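Local coordinates for putative exported protein (Burkholderia pseudomallei, PDB 4JGB) that probably binds NAD(P) through a Rossmann-like fold and may act as an oxidoreductase, its substrate and precise reaction being unknown, at residues A[76-81]-A[130-135]; A[98-103]-A[148-153]; A[171-176]-A[202-207]. One frame throughout, in Å; residues are numbered along the deposited sequence.

From the N terminus, the chain has already laid down strands 7-11, 31-36, 47-50 and 68-71 when it reaches 76-81, the loop ahead of helix 83-97. Contact 1 closes when this loop meets helix 130-143. Contact 2 opens at 98-103, inside that span, and closes at 148-153, beyond it, so the two cross: helix 130-143 leads directly into strand 150-155. Contact 3 follows in series, closing between edge strand 170-172 and the turn before strand 207-212. Contacts 2 and 3 touch, through W151 O to R206 N and T152 OG1 to F204 O, whereas contact 1 lies about 22 Å from contact 2, centre to centre.

Contact 1 of 3, residues A[76-81]-A[130-135]; sequences KQEEAS and KAVALA. With SO4 (sulfate ion), chain D; EDO (1,2-ethanediol), chain C.
E78 and A80, in the loop between strand 68-71 and helix 83-97, lie against V132, A131 and A135 near the start of helix 130-143. This belongs to a Rossmann-like NAD(P)H-binding fold, and the loop also reaches a bound sulfate. At the start of 76-81, K76 N donates to sulfate O4 at 2.8 Å and almost straight (171°). Q77 follows with two donors to one acceptor: its side-chain NE2 meets sulfate O3 at 3.0 Å (163°), while its backbone N adds a weak bond to the same oxygen. At the other end of that amide, OE1 of Q77 accepts from O1 of an ethanediol at 2.8 Å. M16 N, I17 N and G74 N also bond to the sulfate. Both molecules probably came from the crystallisation liquor, but a cluster of backbone N-H groups, including those of M16 and I17 at the start of helix 16-27, is consistent with a dinucleotide phosphate site, as in other Rossmann folds.

E78 turns toward the helix. With CG placed between its backbone N and carbonyl carbon (chi1 66°) and an extended chain beyond, the side chain crosses V132 at about a right angle and brings OE2 to 4.0 Å from V132 CG2. Its other oxygen, OE1, has a weak hydrogen bond to H136 NE2 one turn further along the helix. The methyl of A80 sits among three helix side chains: CB is 4.1 Å from V132 CG1, and equally far, 4.3 Å, from the CB atoms of A131 and A135. A80 thus meets the helix mainly through its methyl, and its carbonyl closes the interface, with O 3.3 Å from A135 CB.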
ATOM      1  N   LYS A  76      10.405  -4.618   5.584  1.00 37.04           N
ATOM      2  CA  LYS A  76      10.773  -5.581   6.641  1.00 39.35           C
ATOM      3  C   LYS A  76       9.685  -6.644   6.872  1.00 38.94           C
ATOM      4  O   LYS A  76       9.983  -7.757   7.297  1.00 42.54           O
ATOM      5  CB  LYS A  76      11.139  -4.874   7.953  1.00 39.39           C
ATOM      6  N   GLN A  77       8.439  -6.318   6.566  1.00 35.21           N
ATOM      7  CA  GLN A  77       7.339  -7.248   6.821  1.00 35.52           C
ATOM      8  C   GLN A  77       6.983  -8.189   5.665  1.00 36.38           C
ATOM      9  O   GLN A  77       6.512  -9.304   5.887  1.00 37.00           O
ATOM     10  CB  GLN A  77       6.081  -6.485   7.211  1.00 31.94           C
ATOM     11  CG  GLN A  77       6.016  -6.095   8.677  1.00 31.51           C
ATOM     12  CD  GLN A  77       4.745  -5.335   8.977  1.00 29.49           C
ATOM     13  OE1 GLN A  77       3.871  -5.834   9.674  1.00 30.20           O
ATOM     14  NE2 GLN A  77       4.616  -4.140   8.413  1.00 27.49           N
ATOM     15  N   GLU A  78       7.169  -7.726   4.440  1.00 36.11           N
ATOM     16  CA  GLU A  78       6.745  -8.488   3.274  1.00 36.85           C
ATOM     17  C   GLU A  78       7.693  -9.651   2.967  1.00 39.51           C
ATOM     18  O   GLU A  78       8.890  -9.594   3.287  1.00 40.06           O
ATOM     19  CB  GLU A  78       6.698  -7.564   2.073  1.00 36.53           C
ATOM     20  CG  GLU A  78       8.077  -7.059   1.666  1.00 38.47           C
ATOM     21  CD  GLU A  78       8.007  -6.071   0.530  1.00 39.07           C
ATOM     22  OE1 GLU A  78       6.896  -5.909  -0.026  1.00 39.05           O
ATOM     23  OE2 GLU A  78       9.052  -5.466   0.190  1.00 39.29           O
ATOM     24  N   GLU A  79       7.159 -10.700   2.342  1.00 39.40           N
ATOM     25  CA  GLU A  79       7.991 -11.774   1.825  1.00 40.38           C
ATOM     26  C   GLU A  79       7.651 -11.970   0.354  1.00 39.82           C
ATOM     27  O   GLU A  79       6.466 -11.991   0.002  1.00 37.56           O
ATOM     28  CB  GLU A  79       7.744 -13.063   2.596  1.00 43.15           C
ATOM     29  CG  GLU A  79       8.170 -13.017   4.051  1.00 44.42           C
ATOM     30  CD  GLU A  79       7.872 -14.317   4.781  1.00 46.42           C
ATOM     31  OE1 GLU A  79       8.330 -15.388   4.324  1.00 50.03           O
ATOM     32  OE2 GLU A  79       7.184 -14.266   5.819  1.00 45.58           O
ATOM     33  N   ALA A  80       8.676 -12.102  -0.498  1.00 27.02           N
ATOM     34  CA  ALA A  80       8.459 -12.246  -1.942  1.00 25.62           C
ATOM     35  C   ALA A  80       7.397 -13.316  -2.235  1.00 24.14           C
ATOM     36  O   ALA A  80       6.485 -13.076  -3.015  1.00 22.49           O
ATOM     37  CB  ALA A  80       9.754 -12.558  -2.686  1.00 25.14           C
ATOM     38  N   SER A  81       7.495 -14.469  -1.573  1.00 24.51           N
ATOM     39  CA  SER A  81       6.583 -15.582  -1.872  1.00 24.69           C
ATOM     40  C   SER A  81       5.152 -15.374  -1.374  1.00 23.81           C
ATOM     41  O   SER A  81       4.293 -16.205  -1.643  1.00 25.11           O
ATOM     42  CB  SER A  81       7.138 -16.904  -1.333  1.00 25.80           C
ATOM     43  OG  SER A  81       7.368 -16.790   0.050  1.00 26.15           O
ATOM     44  N   LYS A 130      15.438  -7.527  -6.176  1.00 20.01           N
ATOM     45  CA  LYS A 130      14.820  -8.028  -7.408  1.00 20.11           C
ATOM     46  C   LYS A 130      13.630  -8.977  -7.173  1.00 19.85           C
ATOM     47  O   LYS A 130      12.607  -8.838  -7.816  1.00 18.93           O
ATOM     48  CB  LYS A 130      15.868  -8.645  -8.360  1.00 20.27           C
ATOM     49  CG  LYS A 130      16.554  -7.590  -9.235  1.00 19.85           C
ATOM     50  CD  LYS A 130      17.675  -8.167 -10.108  1.00 21.37           C
ATOM     51  CE  LYS A 130      18.406  -7.046 -10.844  1.00 21.36           C
ATOM     52  NZ  LYS A 130      19.697  -7.520 -11.429  1.00 23.00           N
ATOM     53  N   ALA A 131      13.785  -9.913  -6.240  1.00 21.12           N
ATOM     54  CA  ALA A 131      12.778 -10.950  -5.993  1.00 21.29           C
ATOM     55  C   ALA A 131      11.474 -10.303  -5.509  1.00 20.27           C
ATOM     56  O   ALA A 131      10.402 -10.601  -6.042  1.00 20.59           O
ATOM     57  CB  ALA A 131      13.296 -11.960  -4.973  1.00 22.25           C
ATOM     58  N   VAL A 132      11.554  -9.415  -4.522  1.00 19.36           N
ATOM     59  CA  VAL A 132      10.344  -8.689  -4.091  1.00 18.76           C
ATOM     60  C   VAL A 132       9.795  -7.763  -5.179  1.00 17.94           C
ATOM     61  O   VAL A 132       8.596  -7.612  -5.286  1.00 16.61           O
ATOM     62  CB  VAL A 132      10.473  -7.904  -2.755  1.00 19.29           C
ATOM     63  CG1 VAL A 132      10.961  -8.800  -1.620  1.00 20.73           C
ATOM     64  CG2 VAL A 132      11.336  -6.651  -2.905  1.00 19.11           C
ATOM     65  N   ALA A 133      10.654  -7.162  -5.997  1.00 17.07           N
ATOM     66  CA  ALA A 133      10.129  -6.277  -7.040  1.00 17.31           C
ATOM     67  C   ALA A 133       9.286  -7.062  -8.050  1.00 17.51           C
ATOM     68  O   ALA A 133       8.230  -6.592  -8.469  1.00 16.47           O
ATOM     69  CB  ALA A 133      11.263  -5.516  -7.742  1.00 17.16           C
ATOM     70  N   LEU A 134       9.775  -8.261  -8.406  1.00 18.61           N
ATOM     71  CA  LEU A 134       9.069  -9.186  -9.290  1.00 19.31           C
ATOM     72  C   LEU A 134       7.734  -9.632  -8.690  1.00 18.55           C
ATOM     73  O   LEU A 134       6.753  -9.698  -9.399  1.00 18.37           O
ATOM     74  CB  LEU A 134       9.910 -10.458  -9.595  1.00 20.41           C
ATOM     75  CG  LEU A 134      11.246 -10.265 -10.309  1.00 21.79           C
ATOM     76  CD1 LEU A 134      11.998 -11.585 -10.511  1.00 23.48           C
ATOM     77  CD2 LEU A 134      11.029  -9.535 -11.615  1.00 22.61           C
ATOM     78  N   ALA A 135       7.738 -10.014  -7.418  1.00 17.93           N
ATOM     79  CA  ALA A 135       6.494 -10.344  -6.697  1.00 18.31           C
ATOM     80  C   ALA A 135       5.500  -9.160  -6.728  1.00 17.87           C
ATOM     81  O   ALA A 135       4.300  -9.365  -6.979  1.00 18.12           O
ATOM     82  CB  ALA A 135       6.805 -10.737  -5.265  1.00 18.02           C
TER
HETATM   83  S   SO4 D 302       7.899  -2.205   7.263  1.00 29.00           S
HETATM   84  O1  SO4 D 302       7.128  -1.011   6.779  1.00 23.02           O
HETATM   85  O2  SO4 D 302       8.222  -2.152   8.719  1.00 24.81           O
HETATM   86  O3  SO4 D 302       7.143  -3.474   6.993  1.00 26.47           O
HETATM   87  O4  SO4 D 302       9.171  -2.299   6.492  1.00 30.45           O
HETATM   88  C1  EDO C 301       2.398  -6.493  12.396  1.00 35.81           C
HETATM   89  O1  EDO C 301       2.108  -5.217  11.786  1.00 31.74           O
HETATM   90  C2  EDO C 301       1.213  -6.889  13.263  1.00 34.50           C
HETATM   91  O2  EDO C 301       0.212  -5.909  12.986  1.00 31.92           O

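Contact 2 of 3, residues A[98-103]-A[148-153]; sequences GVKRVV and DLDWTF
R101, V102 and V103 pair in register with D150, W151 and T152 as parallel strands; the axes of 101-103 and 150-153 approach to 4.7 Å, at 9°. The ladder is D150 N to K100 O (2.8 Å), V102 N to D150 O (3.1 Å) and T152 N to V102 O (3.0 Å). D150 O accepts a second bond, from R101 NH1 at 2.8 Å, on the opposite face of its carbonyl plane from V102 N. A bend at chi2 (72°) turns the R101 chain toward 148-153 so that NH1 can also donate to T152 OG1 at 3.0 Å, an acceptor 1° out of the guanidinium plane; NH2 is salt-bridged to E198. T152 OG1 is bonded in turn to F204 O. K100 NZ meets D150 OD2 at 3.3 Å from above the carboxylate plane, in a salt bridge, while D150 OD1 pairs with R206. On the other face, V102 CG2 touches L149 CD1 at 4.0 Å beneath helix 83-97, and W151 packs against helix 130-143. That helix joins the two strands, making them neighbours in a beta-alpha-beta crossover of the Rossmann-like sheet.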
ATOM      1  N   GLY A  98     -18.147  -6.904   0.955  1.00 20.91           N
ATOM      2  CA  GLY A  98     -18.886  -5.770   0.375  1.00 20.63           C
ATOM      3  C   GLY A  98     -18.137  -4.449   0.489  1.00 20.12           C
ATOM      4  O   GLY A  98     -18.750  -3.373   0.431  1.00 19.67           O
ATOM      5  N   VAL A  99     -16.809  -4.535   0.641  1.00 19.21           N
ATOM      6  CA  VAL A  99     -15.944  -3.360   0.769  1.00 18.85           C
ATOM      7  C   VAL A  99     -15.367  -3.019  -0.608  1.00 18.86           C
ATOM      8  O   VAL A  99     -14.790  -3.873  -1.281  1.00 18.58           O
ATOM      9  CB  VAL A  99     -14.797  -3.619   1.780  1.00 18.53           C
ATOM     10  CG1 VAL A  99     -13.726  -2.514   1.714  1.00 17.30           C
ATOM     11  CG2 VAL A  99     -15.375  -3.794   3.191  1.00 18.10           C
ATOM     12  N   LYS A 100     -15.547  -1.780  -1.038  1.00 19.31           N
ATOM     13  CA  LYS A 100     -15.223  -1.419  -2.402  1.00 20.63           C
ATOM     14  C   LYS A 100     -13.813  -0.827  -2.508  1.00 18.80           C
ATOM     15  O   LYS A 100     -13.120  -1.023  -3.511  1.00 18.08           O
ATOM     16  CB  LYS A 100     -16.283  -0.447  -2.936  1.00 24.48           C
ATOM     17  CG  LYS A 100     -16.156  -0.117  -4.417  1.00 28.15           C
ATOM     18  CD  LYS A 100     -17.066  -0.987  -5.266  1.00 30.26           C
ATOM     19  CE  LYS A 100     -17.011  -0.537  -6.718  1.00 32.63           C
ATOM     20  NZ  LYS A 100     -17.212   0.940  -6.838  1.00 32.76           N
ATOM     21  N   ARG A 101     -13.385  -0.115  -1.472  1.00 16.99           N
ATOM     22  CA  ARG A 101     -12.112   0.586  -1.540  1.00 15.41           C
ATOM     23  C   ARG A 101     -11.022  -0.250  -0.884  1.00 14.64           C
ATOM     24  O   ARG A 101     -11.133  -0.609   0.287  1.00 14.39           O
ATOM     25  CB  ARG A 101     -12.240   1.988  -0.907  1.00 15.31           C
ATOM     26  CG  ARG A 101     -11.028   2.886  -1.130  1.00 14.63           C
ATOM     27  CD  ARG A 101     -10.978   3.333  -2.568  1.00 14.19           C
ATOM     28  NE  ARG A 101     -10.000   4.382  -2.789  1.00 13.34           N
ATOM     29  CZ  ARG A 101      -8.921   4.246  -3.534  1.00 12.78           C
ATOM     30  NH1 ARG A 101      -8.642   3.074  -4.116  1.00 12.02           N
ATOM     31  NH2 ARG A 101      -8.115   5.292  -3.674  1.00 12.60           N
ATOM     32  N   VAL A 102     -10.001  -0.580  -1.681  1.00 13.92           N
ATOM     33  CA  VAL A 102      -8.840  -1.401  -1.301  1.00 13.26           C
ATOM     34  C   VAL A 102      -7.545  -0.647  -1.667  1.00 12.92           C
ATOM     35  O   VAL A 102      -7.333  -0.314  -2.833  1.00 12.79           O
ATOM     36  CB  VAL A 102      -8.831  -2.763  -2.072  1.00 13.26           C
ATOM     37  CG1 VAL A 102      -7.587  -3.597  -1.749  1.00 12.99           C
ATOM     38  CG2 VAL A 102     -10.090  -3.584  -1.801  1.00 13.61           C
ATOM     39  N   VAL A 103      -6.674  -0.369  -0.694  1.00 12.26           N
ATOM     40  CA  VAL A 103      -5.413   0.315  -1.030  1.00 12.21           C
ATOM     41  C   VAL A 103      -4.238  -0.504  -0.502  1.00 12.68           C
ATOM     42  O   VAL A 103      -4.201  -0.846   0.690  1.00 13.02           O
ATOM     43  CB  VAL A 103      -5.316   1.792  -0.532  1.00 11.96           C
ATOM     44  CG1 VAL A 103      -4.015   2.456  -1.013  1.00 11.64           C
ATOM     45  CG2 VAL A 103      -6.497   2.623  -1.008  1.00 12.77           C
ATOM     46  N   ASP A 148     -13.932  -4.754 -10.638  1.00 21.59           N
ATOM     47  CA  ASP A 148     -15.132  -4.525  -9.865  1.00 21.93           C
ATOM     48  C   ASP A 148     -14.860  -3.915  -8.466  1.00 21.05           C
ATOM     49  O   ASP A 148     -15.796  -3.658  -7.709  1.00 23.30           O
ATOM     50  CB  ASP A 148     -15.890  -5.847  -9.744  1.00 23.12           C
ATOM     51  CG  ASP A 148     -15.093  -6.898  -8.991  1.00 22.74           C
ATOM     52  OD1 ASP A 148     -14.049  -7.375  -9.492  1.00 23.18           O
ATOM     53  OD2 ASP A 148     -15.488  -7.220  -7.879  1.00 22.48           O
ATOM     54  N   LEU A 149     -13.596  -3.747  -8.093  1.00 19.02           N
ATOM     55  CA  LEU A 149     -13.251  -3.056  -6.844  1.00 17.84           C
ATOM     56  C   LEU A 149     -12.504  -1.757  -7.178  1.00 16.75           C
ATOM     57  O   LEU A 149     -11.851  -1.683  -8.224  1.00 15.96           O
ATOM     58  CB  LEU A 149     -12.329  -3.940  -5.980  1.00 17.83           C
ATOM     59  CG  LEU A 149     -12.733  -5.321  -5.453  1.00 18.11           C
ATOM     60  CD1 LEU A 149     -11.587  -5.920  -4.639  1.00 17.59           C
ATOM     61  CD2 LEU A 149     -13.967  -5.203  -4.590  1.00 18.86           C
ATOM     62  N   ASP A 150     -12.581  -0.762  -6.275  1.00 15.88           N
ATOM     63  CA  ASP A 150     -11.746   0.467  -6.346  1.00 15.01           C
ATOM     64  C   ASP A 150     -10.407   0.283  -5.642  1.00 13.95           C
ATOM     65  O   ASP A 150     -10.189   0.748  -4.525  1.00 12.72           O
ATOM     66  CB  ASP A 150     -12.459   1.670  -5.739  1.00 15.69           C
ATOM     67  CG  ASP A 150     -13.741   2.012  -6.465  1.00 17.32           C
ATOM     68  OD1 ASP A 150     -13.883   1.642  -7.658  1.00 17.49           O
ATOM     69  OD2 ASP A 150     -14.612   2.642  -5.829  1.00 18.32           O
ATOM     70  N   TRP A 151      -9.506  -0.409  -6.318  1.00 14.09           N
ATOM     71  CA  TRP A 151      -8.222  -0.686  -5.755  1.00 13.52           C
ATOM     72  C   TRP A 151      -7.208   0.335  -6.231  1.00 13.25           C
ATOM     73  O   TRP A 151      -7.386   0.974  -7.279  1.00 13.63           O
ATOM     74  CB  TRP A 151      -7.801  -2.149  -6.046  1.00 13.78           C
ATOM     75  CG  TRP A 151      -7.677  -2.475  -7.520  1.00 14.01           C
ATOM     76  CD1 TRP A 151      -8.605  -3.122  -8.320  1.00 14.81           C
ATOM     77  CD2 TRP A 151      -6.556  -2.185  -8.365  1.00 13.72           C
ATOM     78  NE1 TRP A 151      -8.118  -3.257  -9.599  1.00 14.85           N
ATOM     79  CE2 TRP A 151      -6.867  -2.687  -9.661  1.00 14.59           C
ATOM     80  CE3 TRP A 151      -5.324  -1.552  -8.158  1.00 13.07           C
ATOM     81  CZ2 TRP A 151      -5.985  -2.554 -10.758  1.00 14.48           C
ATOM     82  CZ3 TRP A 151      -4.428  -1.430  -9.258  1.00 13.50           C
ATOM     83  CH2 TRP A 151      -4.782  -1.912 -10.536  1.00 13.89           C
ATOM     84  N   THR A 152      -6.157   0.498  -5.431  1.00 12.85           N
ATOM     85  CA  THR A 152      -5.013   1.339  -5.767  1.00 12.32           C
ATOM     86  C   THR A 152      -3.747   0.604  -5.335  1.00 11.47           C
ATOM     87  O   THR A 152      -3.663   0.098  -4.211  1.00 11.48           O
ATOM     88  CB  THR A 152      -5.090   2.712  -5.050  1.00 12.44           C
ATOM     89  OG1 THR A 152      -6.099   3.498  -5.681  1.00 14.22           O
ATOM     90  CG2 THR A 152      -3.752   3.488  -5.183  1.00 11.64           C
ATOM     91  N   PHE A 153      -2.767   0.525  -6.228  1.00 11.51           N
ATOM     92  CA  PHE A 153      -1.527  -0.158  -5.917  1.00 11.71           C
ATOM     93  C   PHE A 153      -0.525   0.970  -5.721  1.00 11.84           C
ATOM     94  O   PHE A 153      -0.073   1.568  -6.700  1.00 12.46           O
ATOM     95  CB  PHE A 153      -1.186  -1.053  -7.095  1.00 12.50           C
ATOM     96  CG  PHE A 153       0.114  -1.806  -6.974  1.00 12.82           C
ATOM     97  CD1 PHE A 153       0.188  -3.003  -6.255  1.00 12.96           C
ATOM     98  CD2 PHE A 153       1.253  -1.357  -7.651  1.00 13.13           C
ATOM     99  CE1 PHE A 153       1.391  -3.707  -6.196  1.00 13.83           C
ATOM    100  CE2 PHE A 153       2.459  -2.055  -7.574  1.00 13.47           C
ATOM    101  CZ  PHE A 153       2.525  -3.234  -6.849  1.00 13.48           C
TER

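Contact 3 of 3, residues A[171-176]-A[202-207]; sequences TGAGRL and GRFIRQ
T171 and G172 of the edge strand 170-172, with A173 just beyond it, meet R203 and F204 of the connection that leads from helix 188-201 into the antiparallel neighbour, strand 207-212. That connection includes a type II beta turn from F204 to Q207. R203 NH1 donates to T171 OG1 at 2.9 Å and nearly straight (174°), the hydroxyl lying 3° out of the guanidinium plane. A bend at chi3 (69°) brings one guanidinium face to F204 CZ, 3.7 Å off the plane and toward the rim, while R203 CB lies over the outer part of the ring face. One water extends this grip: it accepts from R203 NH2 at 2.7 Å and donates to T171 O at 2.8 Å. The F204 ring comes obliquely against the strand end, with CE1 3.5 Å from G172 C and CD1 4.0 Å from A173 CB. E198 accepts from the backbone N of both R203 and F204. One guanidinium thus uses NH1 directly on the T171 hydroxyl and NH2, through water, on the T171 carbonyl, and two bonds in its plane limit its rotation.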
ATOM      1  N   THR A 171       3.125  13.328  -6.880  1.00 15.04           N
ATOM      2  CA  THR A 171       2.406  12.079  -7.042  1.00 14.86           C
ATOM      3  C   THR A 171       2.078  11.891  -8.525  1.00 15.61           C
ATOM      4  O   THR A 171       2.030  12.863  -9.281  1.00 16.03           O
ATOM      5  CB  THR A 171       1.053  12.108  -6.298  1.00 14.75           C
ATOM      6  OG1 THR A 171       0.326  13.263  -6.715  1.00 16.01           O
ATOM      7  CG2 THR A 171       1.256  12.154  -4.798  1.00 13.92           C
ATOM      8  N   GLY A 172       1.840  10.635  -8.918  1.00 15.20           N
ATOM      9  CA  GLY A 172       1.512  10.259 -10.297  1.00 15.47           C
ATOM     10  C   GLY A 172       1.132   8.789 -10.393  1.00 15.23           C
ATOM     11  O   GLY A 172       1.247   8.039  -9.413  1.00 15.01           O
ATOM     12  N   ALA A 173       0.685   8.356 -11.567  1.00 15.06           N
ATOM     13  CA  ALA A 173       0.097   7.019 -11.694  1.00 14.78           C
ATOM     14  C   ALA A 173       1.171   5.937 -11.929  1.00 14.81           C
ATOM     15  O   ALA A 173       1.256   5.351 -13.002  1.00 14.85           O
ATOM     16  CB  ALA A 173      -0.961   7.019 -12.805  1.00 14.95           C
ATOM     17  N   GLY A 174       2.028   5.730 -10.941  1.00 14.56           N
ATOM     18  CA  GLY A 174       3.022   4.660 -10.978  1.00 15.26           C
ATOM     19  C   GLY A 174       4.237   4.733 -11.911  1.00 16.61           C
ATOM     20  O   GLY A 174       4.899   3.692 -12.160  1.00 17.10           O
ATOM     21  N   ARG A 175       4.539   5.920 -12.435  1.00 16.94           N
ATOM     22  CA  ARG A 175       5.811   6.143 -13.141  1.00 17.80           C
ATOM     23  C   ARG A 175       6.883   6.661 -12.179  1.00 16.80           C
ATOM     24  O   ARG A 175       6.558   7.267 -11.157  1.00 16.80           O
ATOM     25  CB  ARG A 175       5.598   7.096 -14.338  1.00 19.88           C
ATOM     26  CG  ARG A 175       4.647   6.470 -15.355  1.00 22.99           C
ATOM     27  CD  ARG A 175       3.855   7.451 -16.213  1.00 25.82           C
ATOM     28  NE  ARG A 175       3.090   6.708 -17.230  1.00 29.07           N
ATOM     29  CZ  ARG A 175       1.854   6.211 -17.081  1.00 29.77           C
ATOM     30  NH1 ARG A 175       1.160   6.398 -15.966  1.00 30.35           N
ATOM     31  NH2 ARG A 175       1.287   5.545 -18.083  1.00 31.67           N
ATOM     32  N   LEU A 176       8.149   6.397 -12.487  1.00 15.79           N
ATOM     33  CA  LEU A 176       9.258   6.881 -11.667  1.00 15.63           C
ATOM     34  C   LEU A 176       9.217   8.408 -11.594  1.00 14.99           C
ATOM     35  O   LEU A 176       8.988   9.054 -12.606  1.00 15.18           O
ATOM     36  CB  LEU A 176      10.606   6.480 -12.311  1.00 16.26           C
ATOM     37  CG  LEU A 176      11.854   6.735 -11.447  1.00 16.85           C
ATOM     38  CD1 LEU A 176      11.759   5.980 -10.138  1.00 16.64           C
ATOM     39  CD2 LEU A 176      13.134   6.362 -12.167  1.00 17.84           C
ATOM     40  N   GLY A 202      -9.367   9.227  -4.068  1.00 14.08           N
ATOM     41  CA  GLY A 202      -9.534   8.353  -5.223  1.00 14.53           C
ATOM     42  C   GLY A 202      -9.042   8.948  -6.545  1.00 14.89           C
ATOM     43  O   GLY A 202      -9.769   8.946  -7.555  1.00 15.29           O
ATOM     44  N   ARG A 203      -7.807   9.447  -6.553  1.00 14.35           N
ATOM     45  CA  ARG A 203      -7.230   9.969  -7.787  1.00 15.27           C
ATOM     46  C   ARG A 203      -6.704   8.839  -8.693  1.00 15.32           C
ATOM     47  O   ARG A 203      -6.558   9.036  -9.905  1.00 15.40           O
ATOM     48  CB  ARG A 203      -6.129  11.005  -7.515  1.00 15.59           C
ATOM     49  CG  ARG A 203      -6.631  12.403  -7.131  1.00 16.46           C
ATOM     50  CD  ARG A 203      -5.480  13.272  -6.632  1.00 16.27           C
ATOM     51  NE  ARG A 203      -4.587  13.591  -7.733  1.00 16.35           N
ATOM     52  CZ  ARG A 203      -3.261  13.592  -7.684  1.00 16.75           C
ATOM     53  NH1 ARG A 203      -2.594  13.320  -6.542  1.00 16.09           N
ATOM     54  NH2 ARG A 203      -2.591  13.891  -8.795  1.00 17.30           N
ATOM     55  N   PHE A 204      -6.509   7.647  -8.127  1.00 14.65           N
ATOM     56  CA  PHE A 204      -5.782   6.567  -8.803  1.00 14.45           C
ATOM     57  C   PHE A 204      -6.546   5.254  -8.673  1.00 14.62           C
ATOM     58  O   PHE A 204      -5.989   4.259  -8.218  1.00 13.96           O
ATOM     59  CB  PHE A 204      -4.366   6.431  -8.184  1.00 13.48           C
ATOM     60  CG  PHE A 204      -3.521   7.680  -8.314  1.00 13.71           C
ATOM     61  CD1 PHE A 204      -3.003   8.057  -9.557  1.00 13.95           C
ATOM     62  CD2 PHE A 204      -3.241   8.471  -7.211  1.00 13.33           C
ATOM     63  CE1 PHE A 204      -2.237   9.213  -9.702  1.00 14.26           C
ATOM     64  CE2 PHE A 204      -2.481   9.634  -7.353  1.00 14.07           C
ATOM     65  CZ  PHE A 204      -1.969  10.004  -8.594  1.00 14.19           C
ATOM     66  N   ILE A 205      -7.835   5.284  -9.032  1.00 15.83           N
ATOM     67  CA  ILE A 205      -8.730   4.124  -8.944  1.00 16.39           C
ATOM     68  C   ILE A 205      -8.362   3.141 -10.036  1.00 16.41           C
ATOM     69  O   ILE A 205      -8.257   3.510 -11.209  1.00 16.80           O
ATOM     70  CB  ILE A 205     -10.226   4.538  -9.075  1.00 17.98           C
ATOM     71  CG1 ILE A 205     -10.612   5.524  -7.957  1.00 18.70           C
ATOM     72  CG2 ILE A 205     -11.169   3.319  -9.092  1.00 17.73           C
ATOM     73  CD1 ILE A 205     -10.510   4.974  -6.552  1.00 18.35           C
ATOM     74  N   ARG A 206      -8.134   1.900  -9.624  1.00 15.73           N
ATOM     75  CA  ARG A 206      -7.645   0.835 -10.489  1.00 16.25           C
ATOM     76  C   ARG A 206      -6.358   1.199 -11.233  1.00 15.69           C
ATOM     77  O   ARG A 206      -6.153   0.788 -12.354  1.00 15.73           O
ATOM     78  CB  ARG A 206      -8.757   0.328 -11.426  1.00 17.34           C
ATOM     79  CG  ARG A 206      -9.789  -0.513 -10.680  1.00 18.82           C
ATOM     80  CD  ARG A 206     -10.880  -1.015 -11.626  1.00 19.77           C
ATOM     81  NE  ARG A 206     -11.711   0.095 -12.096  1.00 20.30           N
ATOM     82  CZ  ARG A 206     -12.667   0.678 -11.377  1.00 21.16           C
ATOM     83  NH1 ARG A 206     -12.912   0.285 -10.124  1.00 20.82           N
ATOM     84  NH2 ARG A 206     -13.366   1.689 -11.895  1.00 21.65           N
ATOM     85  N   GLN A 207      -5.488   1.967 -10.573  1.00 15.34           N
ATOM     86  CA  GLN A 207      -4.226   2.396 -11.163  1.00 15.06           C
ATOM     87  C   GLN A 207      -3.137   2.173 -10.139  1.00 14.43           C
ATOM     88  O   GLN A 207      -3.405   2.102  -8.924  1.00 13.46           O
ATOM     89  CB  GLN A 207      -4.275   3.893 -11.560  1.00 15.59           C
ATOM     90  CG  GLN A 207      -5.276   4.230 -12.669  1.00 17.50           C
ATOM     91  CD  GLN A 207      -5.319   5.719 -13.046  1.00 18.28           C
ATOM     92  OE1 GLN A 207      -4.922   6.570 -12.279  1.00 17.50           O
ATOM     93  NE2 GLN A 207      -5.826   6.021 -14.255  1.00 20.37           N
TER
HETATM   94  O   HOH W   1      -0.177  14.507  -9.865  1.00 32.52           O